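PDB 5YKZ: capsid protein from Penaeus vannamei nodavirus, which forms the viral capsid, its protruding domain, the part described here, pairing with a second copy as a dimeric surface spike. Local coordinates for residues 8-13 with 113-118. Residues are numbered along the deposited sequence; the frame is centred on the assembly and turned at random.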
ATOM      1  N   VAL B   8      -2.965   2.667 -16.070  1.00 16.84           N
ATOM      2  CA  VAL B   8      -2.970   3.192 -14.722  1.00 17.14           C
ATOM      3  C   VAL B   8      -1.574   3.507 -14.319  1.00 16.61           C
ATOM      4  O   VAL B   8      -0.663   2.798 -14.669  1.00 19.17           O
ATOM      5  CB  VAL B   8      -3.695   2.153 -13.859  1.00 19.61           C
ATOM      6  CG1 VAL B   8      -3.194   0.767 -13.940  1.00 21.78           C
ATOM      7  CG2 VAL B   8      -3.624   2.538 -12.441  1.00 22.85           C
ATOM      8  N   ARG B   9      -1.384   4.564 -13.560  1.00 15.58           N
ATOM      9  CA  ARG B   9      -0.086   4.924 -13.096  1.00 16.61           C
ATOM     10  C   ARG B   9      -0.158   5.581 -11.748  1.00 14.89           C
ATOM     11  O   ARG B   9      -1.226   6.030 -11.336  1.00 15.34           O
ATOM     12  CB  ARG B   9       0.552   5.875 -14.122  1.00 17.65           C
ATOM     13  CG  ARG B   9      -0.147   7.179 -14.287  1.00 20.08           C
ATOM     14  CD  ARG B   9       0.543   8.128 -15.330  1.00 26.39           C
ATOM     15  NE  ARG B   9       0.452   9.487 -14.880  1.00 41.29           N
ATOM     16  CZ  ARG B   9       1.440  10.156 -14.250  1.00 34.29           C
ATOM     17  NH1 ARG B   9       2.649   9.601 -13.996  1.00 33.97           N
ATOM     18  NH2 ARG B   9       1.198  11.392 -13.879  1.00 41.40           N
ATOM     19  N   VAL B  10       0.965   5.667 -11.090  1.00 15.71           N
ATOM     20  CA  VAL B  10       1.112   6.530  -9.890  1.00 15.50           C
ATOM     21  C   VAL B  10       1.393   7.904 -10.381  1.00 16.70           C
ATOM     22  O   VAL B  10       2.515   8.114 -10.930  1.00 19.44           O
ATOM     23  CB  VAL B  10       2.197   6.025  -8.937  1.00 17.91           C
ATOM     24  CG1 VAL B  10       2.311   6.999  -7.774  1.00 18.77           C
ATOM     25  CG2 VAL B  10       1.732   4.698  -8.409  1.00 19.57           C
ATOM     26  N   ASP B  11       0.454   8.787 -10.210  1.00 15.40           N
ATOM     27  CA  ASP B  11       0.604  10.174 -10.553  1.00 17.22           C
ATOM     28  C   ASP B  11       1.550  10.942  -9.689  1.00 19.89           C
ATOM     29  O   ASP B  11       2.411  11.784 -10.161  1.00 23.06           O
ATOM     30  CB  ASP B  11      -0.712  10.881 -10.586  1.00 18.81           C
ATOM     31  CG  ASP B  11      -0.509  12.325 -10.952  1.00 27.01           C
ATOM     32  OD1 ASP B  11      -0.250  12.580 -12.125  1.00 33.52           O
ATOM     33  OD2 ASP B  11      -0.405  13.189 -10.055  1.00 30.98           O
ATOM     34  N   LYS B  12       1.464  10.720  -8.390  1.00 19.02           N
ATOM     35  CA  LYS B  12       2.441  11.278  -7.454  1.00 21.68           C
ATOM     36  C   LYS B  12       2.355  10.532  -6.147  1.00 19.14           C
ATOM     37  O   LYS B  12       1.371   9.817  -5.810  1.00 17.60           O
ATOM     38  CB  LYS B  12       2.332  12.706  -7.190  1.00 31.87           C
ATOM     39  CG  LYS B  12       0.956  13.066  -6.861  1.00 31.68           C
ATOM     40  CD  LYS B  12       0.747  14.612  -6.984  1.00 40.40           C
ATOM     41  CE  LYS B  12       1.862  15.338  -6.265  1.00 50.95           C
ATOM     42  NZ  LYS B  12       1.712  16.817  -6.334  1.00 58.83           N
ATOM     43  N   ALA B  13       3.446  10.632  -5.418  1.00 18.15           N
ATOM     44  CA  ALA B  13       3.586  10.076  -4.063  1.00 17.00           C
ATOM     45  C   ALA B  13       3.536  11.259  -3.125  1.00 16.84           C
ATOM     46  O   ALA B  13       4.228  12.298  -3.364  1.00 18.79           O
ATOM     47  CB  ALA B  13       4.958   9.464  -4.067  1.00 20.51           C
ATOM     48  N   ASN B 113       0.267   6.727  -2.318  1.00 13.07           N
ATOM     49  CA  ASN B 113       0.310   6.882  -3.757  1.00 13.74           C
ATOM     50  C   ASN B 113      -0.949   7.356  -4.285  1.00 13.26           C
ATOM     51  O   ASN B 113      -1.990   6.898  -3.833  1.00 15.03           O
ATOM     52  CB  ASN B 113       0.716   5.555  -4.411  1.00 15.64           C
ATOM     53  CG  ASN B 113       2.278   5.331  -4.177  1.00 17.48           C
ATOM     54  OD1 ASN B 113       3.077   6.209  -4.366  1.00 19.54           O
ATOM     55  ND2 ASN B 113       2.562   4.347  -3.659  1.00 20.05           N
ATOM     56  N   ILE B 114      -0.935   8.314  -5.215  1.00 13.57           N
ATOM     57  CA  ILE B 114      -2.125   8.812  -5.898  1.00 13.82           C
ATOM     58  C   ILE B 114      -2.155   8.168  -7.260  1.00 14.26           C
ATOM     59  O   ILE B 114      -1.267   8.403  -8.102  1.00 16.53           O
ATOM     60  CB  ILE B 114      -2.121  10.315  -6.021  1.00 15.55           C
ATOM     61  CG1 ILE B 114      -1.887  10.993  -4.653  1.00 14.45           C
ATOM     62  CG2 ILE B 114      -3.402  10.763  -6.709  1.00 17.14           C
ATOM     63  CD1 ILE B 114      -2.010  12.489  -4.706  1.00 17.27           C
ATOM     64  N   ILE B 115      -3.103   7.297  -7.472  1.00 13.96           N
ATOM     65  CA  ILE B 115      -3.206   6.406  -8.638  1.00 14.28           C
ATOM     66  C   ILE B 115      -4.294   6.940  -9.526  1.00 13.79           C
ATOM     67  O   ILE B 115      -5.349   7.327  -9.113  1.00 14.16           O
ATOM     68  CB  ILE B 115      -3.534   4.994  -8.210  1.00 14.45           C
ATOM     69  CG1 ILE B 115      -2.471   4.511  -7.256  1.00 17.20           C
ATOM     70  CG2 ILE B 115      -3.602   4.095  -9.430  1.00 16.44           C
ATOM     71  CD1 ILE B 115      -2.782   3.328  -6.495  1.00 21.90           C
ATOM     72  N   ALA B 116      -3.919   7.044 -10.827  1.00 15.03           N
ATOM     73  CA  ALA B 116      -4.708   7.700 -11.854  1.00 16.11           C
ATOM     74  C   ALA B 116      -4.831   6.830 -13.099  1.00 14.76           C
ATOM     75  O   ALA B 116      -3.866   6.160 -13.480  1.00 15.08           O
ATOM     76  CB  ALA B 116      -4.012   9.032 -12.231  1.00 17.92           C
ATOM     77  N   ALA B 117      -5.948   6.989 -13.757  1.00 16.20           N
ATOM     78  CA  ALA B 117      -6.025   6.495 -15.099  1.00 16.63           C
ATOM     79  C   ALA B 117      -5.212   7.333 -16.058  1.00 19.12           C
ATOM     80  O   ALA B 117      -5.106   8.532 -15.907  1.00 17.96           O
ATOM     81  CB  ALA B 117      -7.455   6.561 -15.543  1.00 19.68           C
ATOM     82  N   THR B 118      -4.681   6.676 -17.070  1.00 17.90           N
ATOM     83  CA  THR B 118      -3.933   7.293 -18.169  1.00 18.95           C
ATOM     84  C   THR B 118      -4.117   6.439 -19.427  1.00 22.30           C
ATOM     85  O   THR B 118      -4.790   5.430 -19.428  1.00 25.25           O
ATOM     86  CB  THR B 118      -2.457   7.342 -17.750  1.00 20.67           C
ATOM     87  OG1 THR B 118      -1.663   8.142 -18.670  1.00 22.12           O
ATOM     88  CG2 THR B 118      -1.779   5.983 -17.612  1.00 20.66           C
TER
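Arg9 and Ala116 form an antiparallel hydrogen-bonded pair: Arg9 N donates to Ala116 O (3.0 Å) and Ala116 N to Arg9 O (2.9 Å). Beyond Val10 the ladder slips by one residue. Asp11 N reaches Ile114 O at 2.7 Å, with an N-H...O angle of only 138°, whereas Ile114 N meets Lys12 O at 2.8 Å and 167°. Asp11 and Lys12 thus both face Ile114, which defines a classic beta bulge; the helix-like backbone of Asp11 fits it.

Among apolar contacts, Val8 and Ile115 lie side by side, and their CG2 methyls meet at 3.4 Å, tighter than usual. On the other face Lys12 runs its CG alongside Ile114 CD1 (3.7 Å), while the stem of Arg9 crosses Thr118 at about a right angle, CG against CG2. A methyl-to-amide-oxygen contact stands apart from these: Val10 CG1, swung away from the backbone N (chi1 178°), sits 3.6 Å from Asn113 OD1.

One charged link stays within strand 7-15: Arg9 NH2 bridges to Asp11 OD1 at 2.6 Å, and Asp11 CA lies off one face of the guanidinium, near its rim.

Leu40 of the second subunit packs on Val8 and Ile115, and NZ of Lys86 of the second subunit hydrogen-bonds to Val8 O. The chemistry therefore divides by face: Val8, Val10 and Ile115 offer an aliphatic surface to the dimer partner, while the Arg9-Asp11 salt bridge lies on the opposite side, where the bulge brings Asp11 and Lys12 both to Ile114.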